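Local coordinates for Galactose/lactose metabolism regulatory protein GAL80 (Saccharomyces cerevisiae, PDB 3BTV), which represses the yeast galactose and lactose metabolic genes by binding the activator GAL4 and blocking its transcriptional activation when no inducing sugar is present, at residues B[81-95]-B[109-123]. The protein carries 1 engineered substitution. Sequence-based numbering, arbitrary orientation.
Sequences LESFASSSTIDMIVI and LLEFSKNNPNLKYLF
N116 reaches across to the loop before strand 92-95, where its ND2 donates to I90 O over 2.7 Å with an N-H...O angle of 162°; the acceptor lies close to the amide plane. Two features set this amide: CG stands anti to the backbone N (chi1 -176°), and OD1 takes the N118 backbone N at 2.9 Å, closing an Asx turn within the type I turn 116-119. An aspartate in its place would probably leave I90 O without its donor, and the loop before strand 92-95 less firmly tied to 116-119. Just beyond, D91 O accepts two backbone donors, K120 N at 2.8 Å and Y121 N at 3.1 Å, and the parallel pairing then runs through I93 N to Y121 O, F123 N to I93 O and I95 N to F123 O. The directions of 92-95 and 121-123 differ by 13°, as expected of a parallel pair. On the face covered by helix 102-112, I93 and L109 run alongside each other head to tail, I93 CD1 meeting L109 CD2 at 3.6 Å, while L119 CD1 packs against I93 CG1 and I95 CD1 touches L122 CD1. On the face that carries M92 and Y121, the M92 chain, bent at chi3, brings CE obliquely against CB and CG of Y121. Between the helices, A85 CB abuts F112 CB at 3.5 Å, and E82 covers one face of the F112 ring, its CB 3.8 Å from the centroid in a CH-pi contact. D91 OD1 forms a salt bridge with R22 of strand 21-26, and Y121 OH is hydrogen-bonded to ND1 of H379. Strands 92-95 and 121-125 with helix 102-112 form a beta-alpha-beta unit of the Rossmann fold; strand 21-26 flanks 92-95, and helix 363-380 covers the M92, V94, Y121 and F123 face.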
ATOM      1  N   LEU B  81     -12.933 -38.842 -23.581  1.00 93.38           N
ATOM      2  CA  LEU B  81     -11.912 -37.821 -23.757  1.00 94.81           C
ATOM      3  C   LEU B  81     -10.967 -38.279 -24.862  1.00 87.16           C
ATOM      4  O   LEU B  81     -10.468 -37.476 -25.648  1.00 91.84           O
ATOM      5  CB  LEU B  81     -11.143 -37.598 -22.455  1.00 88.91           C
ATOM      6  CG  LEU B  81     -10.127 -36.449 -22.440  1.00 91.20           C
ATOM      7  CD1 LEU B  81     -10.805 -35.122 -22.748  1.00 92.34           C
ATOM      8  CD2 LEU B  81      -9.387 -36.385 -21.104  1.00 83.23           C
ATOM      9  N   GLU B  82     -10.737 -39.586 -24.916  1.00 85.82           N
ATOM     10  CA  GLU B  82      -9.844 -40.173 -25.908  1.00104.94           C
ATOM     11  C   GLU B  82     -10.320 -39.922 -27.335  1.00103.67           C
ATOM     12  O   GLU B  82      -9.560 -39.447 -28.176  1.00102.15           O
ATOM     13  CB  GLU B  82      -9.700 -41.673 -25.673  1.00102.37           C
ATOM     14  CG  GLU B  82      -8.984 -42.395 -26.794  1.00127.52           C
ATOM     15  CD  GLU B  82      -8.611 -43.809 -26.418  1.00140.62           C
ATOM     16  OE1 GLU B  82      -8.637 -44.125 -25.210  1.00135.06           O
ATOM     17  OE2 GLU B  82      -8.288 -44.599 -27.328  1.00154.36           O
ATOM     18  N   SER B  83     -11.576 -40.259 -27.607  1.00 96.62           N
ATOM     19  CA  SER B  83     -12.164 -39.994 -28.913  1.00101.58           C
ATOM     20  C   SER B  83     -12.088 -38.501 -29.230  1.00107.96           C
ATOM     21  O   SER B  83     -11.611 -38.104 -30.293  1.00102.94           O
ATOM     22  CB  SER B  83     -13.614 -40.475 -28.953  1.00106.67           C
ATOM     23  OG  SER B  83     -14.351 -39.957 -27.858  1.00116.29           O
ATOM     24  N   PHE B  84     -12.550 -37.679 -28.294  1.00108.00           N
ATOM     25  CA  PHE B  84     -12.494 -36.226 -28.444  1.00 95.29           C
ATOM     26  C   PHE B  84     -11.100 -35.751 -28.861  1.00100.00           C
ATOM     27  O   PHE B  84     -10.942 -35.081 -29.883  1.00 90.07           O
ATOM     28  CB  PHE B  84     -12.929 -35.538 -27.140  1.00 88.73           C
ATOM     29  CG  PHE B  84     -12.907 -34.027 -27.196  1.00 84.63           C
ATOM     30  CD1 PHE B  84     -13.975 -33.319 -27.735  1.00 78.84           C
ATOM     31  CD2 PHE B  84     -11.826 -33.316 -26.691  1.00 81.40           C
ATOM     32  CE1 PHE B  84     -13.964 -31.937 -27.782  1.00 81.76           C
ATOM     33  CE2 PHE B  84     -11.804 -31.916 -26.729  1.00 79.99           C
ATOM     34  CZ  PHE B  84     -12.875 -31.225 -27.274  1.00 78.04           C
ATOM     35  N   ALA B  85     -10.092 -36.114 -28.071  1.00 99.98           N
ATOM     36  CA  ALA B  85      -8.729 -35.624 -28.276  1.00 97.37           C
ATOM     37  C   ALA B  85      -8.072 -36.185 -29.535  1.00 92.81           C
ATOM     38  O   ALA B  85      -7.202 -35.542 -30.127  1.00 98.26           O
ATOM     39  CB  ALA B  85      -7.869 -35.923 -27.055  1.00 93.95           C
ATOM     40  N   SER B  86      -8.485 -37.387 -29.931  1.00 86.71           N
ATOM     41  CA  SER B  86      -7.910 -38.056 -31.088  1.00100.90           C
ATOM     42  C   SER B  86      -8.468 -37.503 -32.392  1.00117.48           C
ATOM     43  O   SER B  86      -7.766 -37.450 -33.402  1.00124.48           O
ATOM     44  CB  SER B  86      -8.162 -39.562 -31.009  1.00103.07           C
ATOM     45  OG  SER B  86      -7.570 -40.111 -29.844  1.00117.07           O
ATOM     46  N   SER B  87      -9.732 -37.091 -32.362  1.00111.13           N
ATOM     47  CA  SER B  87     -10.404 -36.588 -33.555  1.00107.36           C
ATOM     48  C   SER B  87      -9.512 -35.648 -34.355  1.00100.47           C
ATOM     49  O   SER B  87      -8.701 -34.920 -33.790  1.00 91.04           O
ATOM     50  CB  SER B  87     -11.709 -35.877 -33.183  1.00 99.85           C
ATOM     51  OG  SER B  87     -12.354 -35.352 -34.336  1.00102.61           O
ATOM     52  N   SER B  88      -9.667 -35.672 -35.673  1.00101.49           N
ATOM     53  CA  SER B  88      -8.900 -34.796 -36.546  1.00 98.09           C
ATOM     54  C   SER B  88      -9.775 -33.672 -37.081  1.00 96.80           C
ATOM     55  O   SER B  88      -9.335 -32.869 -37.902  1.00101.33           O
ATOM     56  CB  SER B  88      -8.291 -35.590 -37.698  1.00106.21           C
ATOM     57  OG  SER B  88      -9.249 -36.465 -38.270  1.00112.58           O
ATOM     58  N   THR B  89     -11.016 -33.617 -36.607  1.00102.48           N
ATOM     59  CA  THR B  89     -11.932 -32.549 -36.990  1.00 93.92           C
ATOM     60  C   THR B  89     -11.678 -31.301 -36.156  1.00 92.05           C
ATOM     61  O   THR B  89     -12.388 -30.306 -36.287  1.00107.08           O
ATOM     62  CB  THR B  89     -13.400 -32.974 -36.814  1.00 98.68           C
ATOM     63  OG1 THR B  89     -13.643 -33.304 -35.442  1.00 99.70           O
ATOM     64  CG2 THR B  89     -13.712 -34.185 -37.685  1.00 99.50           C
ATOM     65  N   ILE B  90     -10.655 -31.360 -35.305  1.00 99.40           N
ATOM     66  CA  ILE B  90     -10.380 -30.297 -34.341  1.00 81.66           C
ATOM     67  C   ILE B  90      -9.054 -29.581 -34.589  1.00 82.22           C
ATOM     68  O   ILE B  90      -8.006 -30.215 -34.717  1.00 93.30           O
ATOM     69  CB  ILE B  90     -10.349 -30.839 -32.900  1.00 70.23           C
ATOM     70  CG1 ILE B  90     -11.635 -31.598 -32.575  1.00 82.10           C
ATOM     71  CG2 ILE B  90     -10.134 -29.698 -31.913  1.00 66.16           C
ATOM     72  CD1 ILE B  90     -11.582 -32.342 -31.252  1.00 91.61           C
ATOM     73  N   ASP B  91      -9.104 -28.254 -34.629  1.00 81.94           N
ATOM     74  CA  ASP B  91      -7.905 -27.440 -34.831  1.00 98.77           C
ATOM     75  C   ASP B  91      -7.474 -26.740 -33.544  1.00 82.80           C
ATOM     76  O   ASP B  91      -6.282 -26.613 -33.256  1.00 76.75           O
ATOM     77  CB  ASP B  91      -8.152 -26.395 -35.914  1.00107.64           C
ATOM     78  CG  ASP B  91      -8.655 -27.004 -37.201  1.00113.72           C
ATOM     79  OD1 ASP B  91      -8.252 -28.143 -37.519  1.00115.76           O
ATOM     80  OD2 ASP B  91      -9.452 -26.336 -37.895  1.00117.86           O
ATOM     81  N   MET B  92      -8.453 -26.269 -32.783  1.00 78.89           N
ATOM     82  CA  MET B  92      -8.177 -25.618 -31.512  1.00 67.77           C
ATOM     83  C   MET B  92      -8.986 -26.238 -30.384  1.00 80.44           C
ATOM     84  O   MET B  92     -10.212 -26.325 -30.463  1.00 79.17           O
ATOM     85  CB  MET B  92      -8.475 -24.122 -31.592  1.00 65.46           C
ATOM     86  CG  MET B  92      -8.414 -23.430 -30.229  1.00 66.78           C
ATOM     87  SD  MET B  92      -8.699 -21.642 -30.271  1.00 76.13           S
ATOM     88  CE  MET B  92      -7.192 -21.091 -31.051  1.00211.67           C
ATOM     89  N   ILE B  93      -8.300 -26.668 -29.331  1.00 71.80           N
ATOM     90  CA  ILE B  93      -8.984 -27.205 -28.161  1.00 69.60           C
ATOM     91  C   ILE B  93      -9.075 -26.137 -27.080  1.00 58.18           C
ATOM     92  O   ILE B  93      -8.087 -25.470 -26.769  1.00 72.15           O
ATOM     93  CB  ILE B  93      -8.287 -28.470 -27.617  1.00 67.76           C
ATOM     94  CG1 ILE B  93      -8.494 -29.641 -28.585  1.00 78.54           C
ATOM     95  CG2 ILE B  93      -8.821 -28.826 -26.244  1.00 70.41           C
ATOM     96  CD1 ILE B  93      -7.678 -30.875 -28.249  1.00 83.40           C
ATOM     97  N   VAL B  94     -10.274 -25.963 -26.534  1.00 67.56           N
ATOM     98  CA  VAL B  94     -10.491 -25.020 -25.446  1.00 68.25           C
ATOM     99  C   VAL B  94     -10.897 -25.777 -24.191  1.00 65.72           C
ATOM    100  O   VAL B  94     -11.835 -26.568 -24.216  1.00 63.22           O
ATOM    101  CB  VAL B  94     -11.598 -24.007 -25.785  1.00 57.49           C
ATOM    102  CG1 VAL B  94     -11.704 -22.962 -24.686  1.00 59.63           C
ATOM    103  CG2 VAL B  94     -11.312 -23.344 -27.115  1.00 66.40           C
ATOM    104  N   ILE B  95     -10.177 -25.552 -23.099  1.00 62.76           N
ATOM    105  CA  ILE B  95     -10.538 -26.149 -21.819  1.00 57.21           C
ATOM    106  C   ILE B  95     -11.123 -25.073 -20.907  1.00 58.96           C
ATOM    107  O   ILE B  95     -10.412 -24.167 -20.463  1.00 64.45           O
ATOM    108  CB  ILE B  95      -9.333 -26.802 -21.127  1.00 68.07           C
ATOM    109  CG1 ILE B  95      -9.051 -28.177 -21.727  1.00 82.24           C
ATOM    110  CG2 ILE B  95      -9.599 -26.975 -19.649  1.00 83.25           C
ATOM    111  CD1 ILE B  95      -8.357 -28.129 -23.051  1.00 85.42           C
ATOM    112  N   LEU B 109      -5.406 -35.691 -22.333  1.00 78.47           N
ATOM    113  CA  LEU B 109      -5.871 -35.057 -23.562  1.00 85.60           C
ATOM    114  C   LEU B 109      -4.701 -34.772 -24.506  1.00 70.62           C
ATOM    115  O   LEU B 109      -4.756 -35.084 -25.691  1.00 86.64           O
ATOM    116  CB  LEU B 109      -6.622 -33.759 -23.231  1.00 70.30           C
ATOM    117  CG  LEU B 109      -7.350 -33.024 -24.365  1.00 96.02           C
ATOM    118  CD1 LEU B 109      -8.499 -32.194 -23.813  1.00 88.11           C
ATOM    119  CD2 LEU B 109      -6.392 -32.146 -25.160  1.00102.65           C
ATOM    120  N   LEU B 110      -3.645 -34.165 -23.972  1.00 78.17           N
ATOM    121  CA  LEU B 110      -2.470 -33.865 -24.779  1.00 73.14           C
ATOM    122  C   LEU B 110      -1.869 -35.145 -25.345  1.00 84.43           C
ATOM    123  O   LEU B 110      -1.348 -35.158 -26.460  1.00101.26           O
ATOM    124  CB  LEU B 110      -1.423 -33.120 -23.955  1.00 71.24           C
ATOM    125  CG  LEU B 110      -1.583 -31.606 -23.885  1.00 78.89           C
ATOM    126  CD1 LEU B 110      -0.642 -31.030 -22.854  1.00 71.50           C
ATOM    127  CD2 LEU B 110      -1.339 -30.983 -25.260  1.00 79.03           C
ATOM    128  N   GLU B 111      -1.947 -36.224 -24.575  1.00 85.13           N
ATOM    129  CA  GLU B 111      -1.410 -37.499 -25.031  1.00 81.18           C
ATOM    130  C   GLU B 111      -2.229 -38.072 -26.183  1.00 92.77           C
ATOM    131  O   GLU B 111      -1.668 -38.451 -27.210  1.00102.66           O
ATOM    132  CB  GLU B 111      -1.307 -38.499 -23.879  1.00 91.56           C
ATOM    133  CG  GLU B 111      -0.502 -39.745 -24.221  1.00 94.55           C
ATOM    134  CD  GLU B 111       0.962 -39.439 -24.500  1.00113.39           C
ATOM    135  OE1 GLU B 111       1.366 -38.267 -24.340  1.00121.54           O
ATOM    136  OE2 GLU B 111       1.708 -40.370 -24.876  1.00124.34           O
ATOM    137  N   PHE B 112      -3.550 -38.135 -26.016  1.00101.04           N
ATOM    138  CA  PHE B 112      -4.427 -38.619 -27.083  1.00100.14           C
ATOM    139  C   PHE B 112      -4.362 -37.661 -28.270  1.00 85.54           C
ATOM    140  O   PHE B 112      -4.577 -38.050 -29.416  1.00101.10           O
ATOM    141  CB  PHE B 112      -5.878 -38.727 -26.599  1.00112.19           C
ATOM    142  CG  PHE B 112      -6.079 -39.694 -25.464  1.00120.58           C
ATOM    143  CD1 PHE B 112      -6.516 -39.247 -24.225  1.00108.88           C
ATOM    144  CD2 PHE B 112      -5.846 -41.052 -25.639  1.00119.59           C
ATOM    145  CE1 PHE B 112      -6.708 -40.133 -23.178  1.00114.48           C
ATOM    146  CE2 PHE B 112      -6.035 -41.943 -24.599  1.00111.06           C
ATOM    147  CZ  PHE B 112      -6.468 -41.485 -23.368  1.00113.89           C
ATOM    148  N   SER B 113      -4.071 -36.399 -27.967  1.00 85.62           N
ATOM    149  CA  SER B 113      -3.958 -35.349 -28.973  1.00 79.01           C
ATOM    150  C   SER B 113      -3.042 -35.744 -30.124  1.00101.98           C
ATOM    151  O   SER B 113      -3.143 -35.203 -31.228  1.00 93.97           O
ATOM    152  CB  SER B 113      -3.418 -34.074 -28.326  1.00 80.79           C
ATOM    153  OG  SER B 113      -2.756 -33.263 -29.281  1.00109.20           O
ATOM    154  N   LYS B 114      -2.139 -36.680 -29.859  1.00101.01           N
ATOM    155  CA  LYS B 114      -1.125 -37.046 -30.836  1.00106.86           C
ATOM    156  C   LYS B 114      -1.730 -37.681 -32.083  1.00 99.80           C
ATOM    157  O   LYS B 114      -1.096 -37.708 -33.136  1.00104.97           O
ATOM    158  CB  LYS B 114      -0.053 -37.932 -30.194  1.00107.51           C
ATOM    159  CG  LYS B 114       0.643 -37.238 -29.023  1.00104.34           C
ATOM    160  CD  LYS B 114       1.867 -37.991 -28.524  1.00116.34           C
ATOM    161  CE  LYS B 114       2.636 -37.147 -27.507  1.00111.92           C
ATOM    162  NZ  LYS B 114       3.818 -37.862 -26.947  1.00119.26           N
ATOM    163  N   ASN B 115      -2.968 -38.158 -31.965  1.00109.60           N
ATOM    164  CA  ASN B 115      -3.684 -38.766 -33.088  1.00 98.29           C
ATOM    165  C   ASN B 115      -4.384 -37.727 -33.964  1.00104.61           C
ATOM    166  O   ASN B 115      -5.074 -38.072 -34.927  1.00113.55           O
ATOM    167  CB  ASN B 115      -4.712 -39.786 -32.584  1.00 98.91           C
ATOM    168  CG  ASN B 115      -4.100 -40.835 -31.678  1.00123.81           C
ATOM    169  OD1 ASN B 115      -4.807 -41.521 -30.940  1.00130.87           O
ATOM    170  ND2 ASN B 115      -2.779 -40.964 -31.729  1.00133.36           N
ATOM    171  N   ASN B 116      -4.213 -36.456 -33.615  1.00 92.01           N
ATOM    172  CA  ASN B 116      -4.780 -35.362 -34.395  1.00 90.89           C
ATOM    173  C   ASN B 116      -3.696 -34.508 -35.039  1.00 92.64           C
ATOM    174  O   ASN B 116      -3.134 -33.623 -34.398  1.00100.62           O
ATOM    175  CB  ASN B 116      -5.674 -34.482 -33.523  1.00 99.09           C
ATOM    176  CG  ASN B 116      -6.355 -33.377 -34.313  1.00105.71           C
ATOM    177  OD1 ASN B 116      -6.193 -33.272 -35.529  1.00109.19           O
ATOM    178  ND2 ASN B 116      -7.129 -32.550 -33.619  1.00107.20           N
ATOM    179  N   PRO B 117      -3.406 -34.773 -36.320  1.00105.60           N
ATOM    180  CA  PRO B 117      -2.390 -34.059 -37.102  1.00 94.53           C
ATOM    181  C   PRO B 117      -2.762 -32.599 -37.341  1.00 90.22           C
ATOM    182  O   PRO B 117      -1.904 -31.790 -37.703  1.00 99.56           O
ATOM    183  CB  PRO B 117      -2.380 -34.818 -38.436  1.00 93.07           C
ATOM    184  CG  PRO B 117      -2.980 -36.151 -38.127  1.00 97.70           C
ATOM    185  CD  PRO B 117      -4.004 -35.883 -37.080  1.00100.07           C
ATOM    186  N   ASN B 118      -4.032 -32.266 -37.136  1.00 95.99           N
ATOM    187  CA  ASN B 118      -4.518 -30.921 -37.416  1.00 95.29           C
ATOM    188  C   ASN B 118      -4.475 -29.980 -36.209  1.00 96.20           C
ATOM    189  O   ASN B 118      -4.579 -28.762 -36.364  1.00 94.19           O
ATOM    190  CB  ASN B 118      -5.935 -30.987 -37.987  1.00 95.98           C
ATOM    191  CG  ASN B 118      -6.033 -31.914 -39.183  1.00106.56           C
ATOM    192  OD1 ASN B 118      -6.956 -32.722 -39.286  1.00 98.49           O
ATOM    193  ND2 ASN B 118      -5.069 -31.810 -40.090  1.00101.63           N
ATOM    194  N   LEU B 119      -4.325 -30.538 -35.010  1.00 95.26           N
ATOM    195  CA  LEU B 119      -4.305 -29.714 -33.805  1.00 84.18           C
ATOM    196  C   LEU B 119      -3.212 -28.658 -33.877  1.00 82.35           C
ATOM    197  O   LEU B 119      -2.035 -28.972 -34.057  1.00 97.24           O
ATOM    198  CB  LEU B 119      -4.129 -30.563 -32.542  1.00 82.46           C
ATOM    199  CG  LEU B 119      -4.370 -29.776 -31.246  1.00 70.67           C
ATOM    200  CD1 LEU B 119      -5.838 -29.397 -31.103  1.00 70.73           C
ATOM    201  CD2 LEU B 119      -3.899 -30.546 -30.027  1.00 84.36           C
ATOM    202  N   LYS B 120      -3.612 -27.400 -33.733  1.00 78.19           N
ATOM    203  CA  LYS B 120      -2.678 -26.286 -33.815  1.00 88.48           C
ATOM    204  C   LYS B 120      -2.685 -25.456 -32.538  1.00 79.35           C
ATOM    205  O   LYS B 120      -1.704 -24.786 -32.219  1.00 74.77           O
ATOM    206  CB  LYS B 120      -3.034 -25.386 -35.001  1.00 99.13           C
ATOM    207  CG  LYS B 120      -3.024 -26.087 -36.346  1.00108.35           C
ATOM    208  CD  LYS B 120      -1.620 -26.507 -36.746  1.00122.98           C
ATOM    209  CE  LYS B 120      -1.616 -27.232 -38.088  1.00131.92           C
ATOM    210  NZ  LYS B 120      -2.288 -28.561 -38.019  1.00128.69           N
ATOM    211  N   TYR B 121      -3.795 -25.502 -31.809  1.00 76.49           N
ATOM    212  CA  TYR B 121      -3.973 -24.607 -30.679  1.00 62.79           C
ATOM    213  C   TYR B 121      -4.541 -25.264 -29.439  1.00 63.92           C
ATOM    214  O   TYR B 121      -5.457 -26.083 -29.517  1.00 74.11           O
ATOM    215  CB  TYR B 121      -4.878 -23.442 -31.075  1.00 62.59           C
ATOM    216  CG  TYR B 121      -4.369 -22.638 -32.244  1.00 81.72           C
ATOM    217  CD1 TYR B 121      -4.939 -22.772 -33.506  1.00 86.71           C
ATOM    218  CD2 TYR B 121      -3.315 -21.748 -32.091  1.00 91.72           C
ATOM    219  CE1 TYR B 121      -4.474 -22.035 -34.582  1.00 82.77           C
ATOM    220  CE2 TYR B 121      -2.842 -21.009 -33.159  1.00 96.84           C
ATOM    221  CZ  TYR B 121      -3.423 -21.156 -34.401  1.00 98.97           C
ATOM    222  OH  TYR B 121      -2.949 -20.419 -35.462  1.00106.80           O
ATOM    223  N   LEU B 122      -3.997 -24.876 -28.290  1.00 61.62           N
ATOM    224  CA  LEU B 122      -4.566 -25.261 -27.006  1.00 65.91           C
ATOM    225  C   LEU B 122      -4.849 -24.019 -26.174  1.00 60.29           C
ATOM    226  O   LEU B 122      -3.945 -23.236 -25.868  1.00 64.10           O
ATOM    227  CB  LEU B 122      -3.640 -26.205 -26.242  1.00 62.67           C
ATOM    228  CG  LEU B 122      -4.143 -26.542 -24.834  1.00 72.80           C
ATOM    229  CD1 LEU B 122      -5.475 -27.300 -24.912  1.00 63.35           C
ATOM    230  CD2 LEU B 122      -3.100 -27.348 -24.064  1.00 70.90           C
ATOM    231  N   PHE B 123      -6.112 -23.845 -25.811  1.00 61.74           N
ATOM    232  CA  PHE B 123      -6.566 -22.651 -25.111  1.00 52.92           C
ATOM    233  C   PHE B 123      -7.022 -23.062 -23.714  1.00 61.59           C
ATOM    234  O   PHE B 123      -7.956 -23.855 -23.574  1.00 64.29           O
ATOM    235  CB  PHE B 123      -7.736 -22.051 -25.892  1.00 64.54           C
ATOM    236  CG  PHE B 123      -8.169 -20.688 -25.419  1.00 55.25           C
ATOM    237  CD1 PHE B 123      -9.074 -19.948 -26.168  1.00 61.80           C
ATOM    238  CD2 PHE B 123      -7.686 -20.149 -24.245  1.00 69.68           C
ATOM    239  CE1 PHE B 123      -9.486 -18.694 -25.750  1.00 56.39           C
ATOM    240  CE2 PHE B 123      -8.091 -18.890 -23.823  1.00 70.13           C
ATOM    241  CZ  PHE B 123      -8.993 -18.165 -24.572  1.00 56.51           C
TER